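Local structure of putative sugar isomerase (Parabacteroides distasonis, 3LMZ) at residues A[19-30]-A[42-53]. The protein is of unproven function but, with its xylose isomerase-like TIM-barrel fold, probably acts as a sugar isomerase. Sequence-based numbering, arbitrary orientation. Where two conformers were deposited one is given.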
ATOM      1  N   HIS A  19      11.788  -8.876  10.183  1.00 16.64           N
ATOM      2  CA  HIS A  19      12.257  -8.073   9.062  1.00 17.10           C
ATOM      3  C   HIS A  19      11.344  -8.312   7.846  1.00 17.07           C
ATOM      4  O   HIS A  19      11.023  -9.443   7.496  1.00 18.65           O
ATOM      5  CB  HIS A  19      13.658  -8.482   8.712  1.00 18.66           C
ATOM      6  CG  HIS A  19      14.587  -8.483   9.877  1.00 18.50           C
ATOM      7  ND1 HIS A  19      15.160  -7.325  10.340  1.00 24.50           N
ATOM      8  CD2 HIS A  19      15.004  -9.481  10.701  1.00 21.37           C
ATOM      9  CE1 HIS A  19      15.927  -7.615  11.377  1.00 23.97           C
ATOM     10  NE2 HIS A  19      15.842  -8.909  11.624  1.00 25.22           N
ATOM     11  N   LEU A  20      10.945  -7.246   7.170  1.00 13.57           N
ATOM     12  CA  LEU A  20      10.147  -7.304   5.968  1.00 12.53           C
ATOM     13  C   LEU A  20      11.016  -7.680   4.759  1.00 12.75           C
ATOM     14  O   LEU A  20      12.052  -7.057   4.476  1.00 13.46           O
ATOM     15  CB  LEU A  20       9.491  -5.936   5.717  1.00 14.07           C
ATOM     16  CG  LEU A  20       8.570  -5.828   4.500  1.00 13.82           C
ATOM     17  CD1 LEU A  20       7.428  -6.858   4.515  1.00 15.99           C
ATOM     18  CD2 LEU A  20       7.915  -4.436   4.400  1.00 15.03           C
ATOM     19  N   GLY A  21      10.555  -8.686   4.016  1.00 12.81           N
ATOM     20  CA  GLY A  21      11.247  -9.098   2.795  1.00 13.01           C
ATOM     21  C   GLY A  21      10.293  -9.434   1.679  1.00 13.35           C
ATOM     22  O   GLY A  21       9.070  -9.247   1.781  1.00 12.26           O
HETATM   23  N   MSE A  22      10.869  -9.912   0.580  0.50 12.61           N
HETATM   24  CA  MSE A  22      10.106 -10.421  -0.542  0.50 13.22           C
HETATM   25  C   MSE A  22      10.548 -11.838  -0.873  0.50 11.67           C
HETATM   26  O   MSE A  22      11.710 -12.160  -0.963  0.50 14.08           O
HETATM   27  CB  MSE A  22      10.297  -9.537  -1.775  0.50 12.27           C
HETATM   28  CG  MSE A  22       9.338  -9.864  -2.918  0.50 17.19           C
HETATM   29 SE   MSE A  22       7.714  -8.823  -2.576  0.38 14.88          SE
HETATM   30  CE  MSE A  22       8.320  -7.109  -3.124  0.50  8.96           C
ATOM     31  N   ALA A  23       9.522 -12.644  -1.107  1.00 12.27           N
ATOM     32  CA  ALA A  23       9.689 -14.021  -1.532  1.00 12.38           C
ATOM     33  C   ALA A  23       9.912 -13.945  -3.073  1.00 12.62           C
ATOM     34  O   ALA A  23       9.228 -13.163  -3.767  1.00 13.68           O
ATOM     35  CB  ALA A  23       8.371 -14.833  -1.173  1.00 12.52           C
ATOM     36  N   GLY A  24      10.863 -14.722  -3.607  1.00 13.13           N
ATOM     37  CA  GLY A  24      11.214 -14.576  -5.010  1.00 12.26           C
ATOM     38  C   GLY A  24      10.107 -14.956  -5.994  1.00 11.25           C
ATOM     39  O   GLY A  24      10.030 -14.344  -7.092  1.00 13.95           O
ATOM     40  N   TYR A  25       9.246 -15.906  -5.656  1.00 12.51           N
ATOM     41  CA  TYR A  25       8.167 -16.312  -6.555  1.00 12.22           C
ATOM     42  C   TYR A  25       7.243 -15.155  -6.938  1.00 12.53           C
ATOM     43  O   TYR A  25       6.616 -15.163  -8.010  1.00 13.82           O
ATOM     44  CB  TYR A  25       7.374 -17.475  -5.975  1.00 13.56           C
ATOM     45  CG  TYR A  25       6.356 -18.077  -6.880  1.00 14.78           C
ATOM     46  CD1 TYR A  25       6.758 -18.793  -7.995  1.00 15.56           C
ATOM     47  CD2 TYR A  25       5.002 -17.996  -6.592  1.00 16.57           C
ATOM     48  CE1 TYR A  25       5.808 -19.410  -8.819  1.00 17.86           C
ATOM     49  CE2 TYR A  25       4.064 -18.635  -7.378  1.00 16.08           C
ATOM     50  CZ  TYR A  25       4.511 -19.316  -8.521  1.00 17.86           C
ATOM     51  OH  TYR A  25       3.654 -20.020  -9.378  1.00 21.94           O
ATOM     52  N   THR A  26       7.154 -14.148  -6.049  1.00 12.61           N
ATOM     53  CA  THR A  26       6.395 -12.945  -6.423  1.00 12.18           C
ATOM     54  C   THR A  26       6.782 -12.428  -7.820  1.00 13.32           C
ATOM     55  O   THR A  26       5.949 -11.901  -8.565  1.00 15.36           O
ATOM     56  CB  THR A  26       6.598 -11.876  -5.387  1.00 11.37           C
ATOM     57  OG1 THR A  26       6.057 -12.334  -4.152  1.00 12.86           O
ATOM     58  CG2 THR A  26       5.930 -10.554  -5.772  1.00 13.50           C
ATOM     59  N   PHE A  27       8.106 -12.529  -8.137  1.00 11.95           N
ATOM     60  CA  PHE A  27       8.698 -12.034  -9.367  1.00 13.60           C
ATOM     61  C   PHE A  27       9.078 -13.184 -10.304  1.00 14.07           C
ATOM     62  O   PHE A  27       9.951 -13.003 -11.151  1.00 13.88           O
ATOM     63  CB  PHE A  27       9.907 -11.157  -8.993  1.00 13.72           C
ATOM     64  CG  PHE A  27       9.521  -9.861  -8.362  1.00 12.30           C
ATOM     65  CD1 PHE A  27       9.122  -8.781  -9.142  1.00 16.14           C
ATOM     66  CD2 PHE A  27       9.476  -9.730  -6.982  1.00 15.19           C
ATOM     67  CE1 PHE A  27       8.728  -7.588  -8.555  1.00 18.74           C
ATOM     68  CE2 PHE A  27       9.071  -8.525  -6.414  1.00 15.06           C
ATOM     69  CZ  PHE A  27       8.678  -7.492  -7.195  1.00 14.91           C
ATOM     70  N   VAL A  28       8.313 -14.276 -10.346  1.00 13.81           N
ATOM     71  CA  VAL A  28       8.627 -15.382 -11.253  1.00 12.82           C
ATOM     72  C   VAL A  28       8.630 -14.956 -12.706  1.00 14.46           C
ATOM     73  O   VAL A  28       9.379 -15.516 -13.508  1.00 14.37           O
ATOM     74  CB  VAL A  28       7.661 -16.571 -11.041  1.00 15.49           C
ATOM     75  CG1 VAL A  28       6.183 -16.207 -11.402  1.00 13.97           C
ATOM     76  CG2 VAL A  28       8.128 -17.843 -11.813  1.00 15.35           C
ATOM     77  N   ASN A  29       7.812 -13.948 -13.068  1.00 14.19           N
ATOM     78  CA  ASN A  29       7.720 -13.487 -14.426  1.00 14.44           C
ATOM     79  C   ASN A  29       8.665 -12.317 -14.794  1.00 14.54           C
ATOM     80  O   ASN A  29       8.582 -11.770 -15.929  1.00 17.61           O
ATOM     81  CB  ASN A  29       6.259 -13.121 -14.774  1.00 17.09           C
ATOM     82  CG  ASN A  29       5.349 -14.354 -14.828  1.00 14.53           C
ATOM     83  OD1 ASN A  29       5.762 -15.383 -15.350  1.00 17.60           O
ATOM     84  ND2 ASN A  29       4.175 -14.270 -14.252  1.00 16.98           N
ATOM     85  N   PHE A  30       9.542 -11.924 -13.850  1.00 13.43           N
ATOM     86  CA  PHE A  30      10.412 -10.777 -13.965  1.00 14.62           C
ATOM     87  C   PHE A  30      11.861 -11.075 -13.677  1.00 14.19           C
ATOM     88  O   PHE A  30      12.166 -11.973 -12.874  1.00 15.82           O
ATOM     89  CB  PHE A  30       9.899  -9.633 -13.099  1.00 14.69           C
ATOM     90  CG  PHE A  30       8.502  -9.235 -13.503  1.00 14.29           C
ATOM     91  CD1 PHE A  30       8.289  -8.423 -14.605  1.00 14.73           C
ATOM     92  CD2 PHE A  30       7.422  -9.844 -12.935  1.00 16.99           C
ATOM     93  CE1 PHE A  30       7.004  -8.115 -15.067  1.00 17.04           C
ATOM     94  CE2 PHE A  30       6.136  -9.567 -13.378  1.00 15.42           C
ATOM     95  CZ  PHE A  30       5.918  -8.693 -14.463  1.00 14.94           C
ATOM     96  N   LEU A  42      10.151   0.220  -3.000  1.00 12.48           N
ATOM     97  CA  LEU A  42       9.318  -0.106  -1.842  1.00 13.59           C
ATOM     98  C   LEU A  42       9.991  -0.042  -0.494  1.00 13.60           C
ATOM     99  O   LEU A  42       9.366  -0.265   0.517  1.00 11.98           O
ATOM    100  CB  LEU A  42       8.715  -1.502  -1.986  1.00 14.28           C
ATOM    101  CG  LEU A  42       7.783  -1.754  -3.144  1.00 17.67           C
ATOM    102  CD1 LEU A  42       7.630  -3.296  -3.342  1.00 19.20           C
ATOM    103  CD2 LEU A  42       6.476  -1.062  -2.899  1.00 17.38           C
ATOM    104  N   ASP A  43      11.271   0.340  -0.454  1.00 12.35           N
ATOM    105  CA  ASP A  43      12.052   0.370   0.793  1.00 12.39           C
ATOM    106  C   ASP A  43      12.140  -0.985   1.480  1.00 13.27           C
ATOM    107  O   ASP A  43      12.120  -1.090   2.700  1.00 15.01           O
ATOM    108  CB  ASP A  43      11.524   1.442   1.740  1.00 12.14           C
ATOM    109  CG  ASP A  43      12.491   1.812   2.881  1.00 14.26           C
ATOM    110  OD1 ASP A  43      13.737   1.773   2.685  1.00 15.21           O
ATOM    111  OD2 ASP A  43      12.003   2.147   4.004  1.00 22.09           O
ATOM    112  N   ILE A  44      12.314  -2.040   0.685  1.00 13.86           N
ATOM    113  CA  ILE A  44      12.434  -3.414   1.161  1.00 10.80           C
ATOM    114  C   ILE A  44      13.890  -3.849   0.930  1.00 11.98           C
ATOM    115  O   ILE A  44      14.420  -3.663  -0.172  1.00 13.12           O
ATOM    116  CB  ILE A  44      11.438  -4.387   0.431  1.00 12.70           C
ATOM    117  CG1 ILE A  44       9.987  -3.979   0.772  1.00 14.35           C
ATOM    118  CG2 ILE A  44      11.773  -5.859   0.741  1.00 12.47           C
ATOM    119  CD1 ILE A  44       8.887  -4.738  -0.007  1.00 15.22           C
ATOM    120  N   HIS A  45      14.470  -4.470   1.951  1.00 14.03           N
ATOM    121  CA  HIS A  45      15.923  -4.677   2.009  1.00 12.98           C
ATOM    122  C   HIS A  45      16.308  -6.141   2.031  1.00 11.58           C
ATOM    123  O   HIS A  45      17.472  -6.418   2.148  1.00 12.57           O
ATOM    124  CB  HIS A  45      16.489  -3.855   3.215  1.00 12.91           C
ATOM    125  CG  HIS A  45      16.203  -2.413   3.035  1.00 14.29           C
ATOM    126  ND1 HIS A  45      16.891  -1.653   2.115  1.00 15.54           N
ATOM    127  CD2 HIS A  45      15.265  -1.608   3.580  1.00 18.45           C
ATOM    128  CE1 HIS A  45      16.364  -0.432   2.091  1.00 16.25           C
ATOM    129  NE2 HIS A  45      15.365  -0.391   2.959  1.00 15.98           N
ATOM    130  N   TYR A  46      15.316  -7.046   1.906  1.00 12.24           N
ATOM    131  CA  TYR A  46      15.609  -8.473   1.983  1.00 12.25           C
ATOM    132  C   TYR A  46      14.855  -9.224   0.881  1.00 12.90           C
ATOM    133  O   TYR A  46      13.684  -9.008   0.711  1.00 13.84           O
ATOM    134  CB  TYR A  46      15.216  -9.025   3.367  1.00 13.68           C
ATOM    135  CG  TYR A  46      16.010  -8.372   4.473  1.00 15.63           C
ATOM    136  CD1 TYR A  46      17.314  -8.760   4.709  1.00 17.16           C
ATOM    137  CD2 TYR A  46      15.442  -7.415   5.267  1.00 14.05           C
ATOM    138  CE1 TYR A  46      18.072  -8.165   5.701  1.00 17.26           C
ATOM    139  CE2 TYR A  46      16.193  -6.783   6.248  1.00 17.16           C
ATOM    140  CZ  TYR A  46      17.504  -7.186   6.458  1.00 22.48           C
ATOM    141  OH  TYR A  46      18.261  -6.581   7.466  1.00 27.70           O
ATOM    142  N   LEU A  47      15.574 -10.162   0.241  1.00 12.97           N
ATOM    143  CA  LEU A  47      15.052 -10.965  -0.855  1.00 13.99           C
ATOM    144  C   LEU A  47      15.426 -12.438  -0.572  1.00 13.46           C
ATOM    145  O   LEU A  47      16.591 -12.750  -0.305  1.00 14.88           O
ATOM    146  CB  LEU A  47      15.666 -10.528  -2.175  1.00 15.23           C
ATOM    147  CG  LEU A  47      15.314 -11.332  -3.418  1.00 15.10           C
ATOM    148  CD1 LEU A  47      13.787 -11.314  -3.715  1.00 15.21           C
ATOM    149  CD2 LEU A  47      16.150 -10.910  -4.672  1.00 16.44           C
ATOM    150  N   CYS A  48      14.421 -13.314  -0.714  1.00 11.90           N
ATOM    151  CA  CYS A  48      14.692 -14.728  -0.696  1.00 13.68           C
ATOM    152  C   CYS A  48      15.035 -15.155  -2.129  1.00 14.71           C
ATOM    153  O   CYS A  48      14.305 -14.827  -3.074  1.00 16.13           O
ATOM    154  CB  CYS A  48      13.516 -15.516  -0.136  1.00 11.81           C
ATOM    155  SG  CYS A  48      14.013 -17.213   0.354  1.00 15.83           S
ATOM    156  N   ILE A  49      16.171 -15.870  -2.311  1.00 13.12           N
ATOM    157  CA  ILE A  49      16.757 -16.057  -3.628  1.00 13.54           C
ATOM    158  C   ILE A  49      16.196 -17.297  -4.315  1.00 13.27           C
ATOM    159  O   ILE A  49      16.387 -18.421  -3.789  1.00 12.59           O
ATOM    160  CB  ILE A  49      18.310 -16.223  -3.497  1.00 14.01           C
ATOM    161  CG1 ILE A  49      18.940 -15.027  -2.753  1.00 15.92           C
ATOM    162  CG2 ILE A  49      18.955 -16.440  -4.904  1.00 15.30           C
ATOM    163  CD1 ILE A  49      20.435 -15.271  -2.389  1.00 13.47           C
ATOM    164  N   LYS A  50      15.673 -17.117  -5.545  1.00 14.51           N
ATOM    165  CA  LYS A  50      15.141 -18.176  -6.379  1.00 13.27           C
ATOM    166  C   LYS A  50      16.060 -18.499  -7.551  1.00 14.23           C
ATOM    167  O   LYS A  50      16.813 -17.647  -7.999  1.00 14.02           O
ATOM    168  CB  LYS A  50      13.732 -17.833  -6.870  1.00 15.86           C
ATOM    169  CG  LYS A  50      12.622 -18.044  -5.859  1.00 14.68           C
ATOM    170  CD  LYS A  50      12.350 -19.430  -5.439  1.00 15.90           C
ATOM    171  CE  LYS A  50      11.808 -20.307  -6.544  1.00 17.85           C
ATOM    172  NZ  LYS A  50      11.400 -21.628  -6.047  1.00 17.66           N
ATOM    173  N   ASP A  51      15.984 -19.757  -7.974  1.00 14.71           N
ATOM    174  CA  ASP A  51      16.811 -20.256  -9.052  1.00 15.69           C
ATOM    175  C   ASP A  51      16.649 -19.505 -10.372  1.00 15.61           C
ATOM    176  O   ASP A  51      17.597 -19.384 -11.145  1.00 14.63           O
ATOM    177  CB  ASP A  51      16.629 -21.767  -9.248  1.00 13.26           C
ATOM    178  CG  ASP A  51      15.168 -22.204  -9.580  1.00 14.58           C
ATOM    179  OD1 ASP A  51      14.252 -21.372  -9.578  1.00 18.23           O
ATOM    180  OD2 ASP A  51      14.990 -23.431  -9.800  1.00 19.39           O
ATOM    181  N   PHE A  52      15.450 -18.949 -10.629  1.00 15.71           N
ATOM    182  CA  PHE A  52      15.242 -18.135 -11.848  1.00 15.14           C
ATOM    183  C   PHE A  52      15.930 -16.768 -11.848  1.00 14.50           C
ATOM    184  O   PHE A  52      16.031 -16.084 -12.889  1.00 16.27           O
ATOM    185  CB  PHE A  52      13.735 -18.056 -12.190  1.00 14.63           C
ATOM    186  CG  PHE A  52      12.850 -17.670 -11.042  1.00 15.75           C
ATOM    187  CD1 PHE A  52      12.793 -16.358 -10.617  1.00 15.42           C
ATOM    188  CD2 PHE A  52      11.935 -18.590 -10.497  1.00 14.21           C
ATOM    189  CE1 PHE A  52      11.958 -15.999  -9.596  1.00 15.55           C
ATOM    190  CE2 PHE A  52      11.129 -18.193  -9.494  1.00 16.04           C
ATOM    191  CZ  PHE A  52      11.112 -16.917  -9.062  1.00 17.44           C
ATOM    192  N   HIS A  53      16.412 -16.361 -10.684  1.00 14.41           N
ATOM    193  CA  HIS A  53      17.294 -15.217 -10.538  1.00 14.44           C
ATOM    194  C   HIS A  53      18.793 -15.580 -10.349  1.00 16.02           C
ATOM    195  O   HIS A  53      19.680 -14.876 -10.878  1.00 15.17           O
ATOM    196  CB  HIS A  53      16.815 -14.323  -9.399  1.00 12.94           C
ATOM    197  CG  HIS A  53      15.533 -13.647  -9.670  1.00 14.23           C
ATOM    198  ND1 HIS A  53      14.665 -13.283  -8.667  1.00 15.55           N
ATOM    199  CD2 HIS A  53      14.947 -13.293 -10.840  1.00 15.88           C
ATOM    200  CE1 HIS A  53      13.604 -12.690  -9.207  1.00 16.65           C
ATOM    201  NE2 HIS A  53      13.745 -12.688 -10.524  1.00 15.43           N
TER
HETATM  202  O   HOH W   1      13.074  -4.522   4.556  1.00 16.42           O
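The backbones of Met22 and Leu47 are bridged where the parallel strands 19-22 and 46-49 splay at 47°, the one beta bridge between them. Met22 donates its N-H to Tyr46 O at 3.0 Å, and Cys48 N returns a nearly straight bond (174°) to Met22 O. Gly21 and Gly24 suit this close approach: Gly21 CA lies 3.2 Å from Tyr46 O, and a beta carbon on Gly24 would run into Cys48 O and Lys50 CG. The selenomethionine chain of Met22, in the conformer given, leaves with CG anti to the backbone N (chi1 -170°) and then bends twice, which brings its flexible methyl CE up against both Leu42 CD1 (3.9 Å) and Ile44 CD1, on one side of it.

Beyond the strands, Phe52 lays one ring face over Val28 CA, a CH-pi contact 4.0 Å from the centroid, while Gly24 O meets the ring edge. The flat imidazole of His53 packs a face on Phe52 CD1 and sends NE2-H within its own plane to Phe30 O (2.9 Å), tying together two loops. A leucine in its place would probably leave Phe30 O without this donor and set the loop after Phe27 freer to shift.

The other end is looser: His19 CB merely brushes Tyr46 CE2 at 3.9 Å, the two rings meet obliquely, and a water takes the place of a direct bond between Leu20 O and His45 N.

The pair forms the first beta-alpha-beta crossover of the barrel, through helix 32-41, whose Leu39 touches Met22 and whose Thr35 touches His53. Helix 240-256 packs on Met22 and Ile44, while strands 227-230 and 76-85 continue the barrel beyond 19-22 and 46-49, respectively.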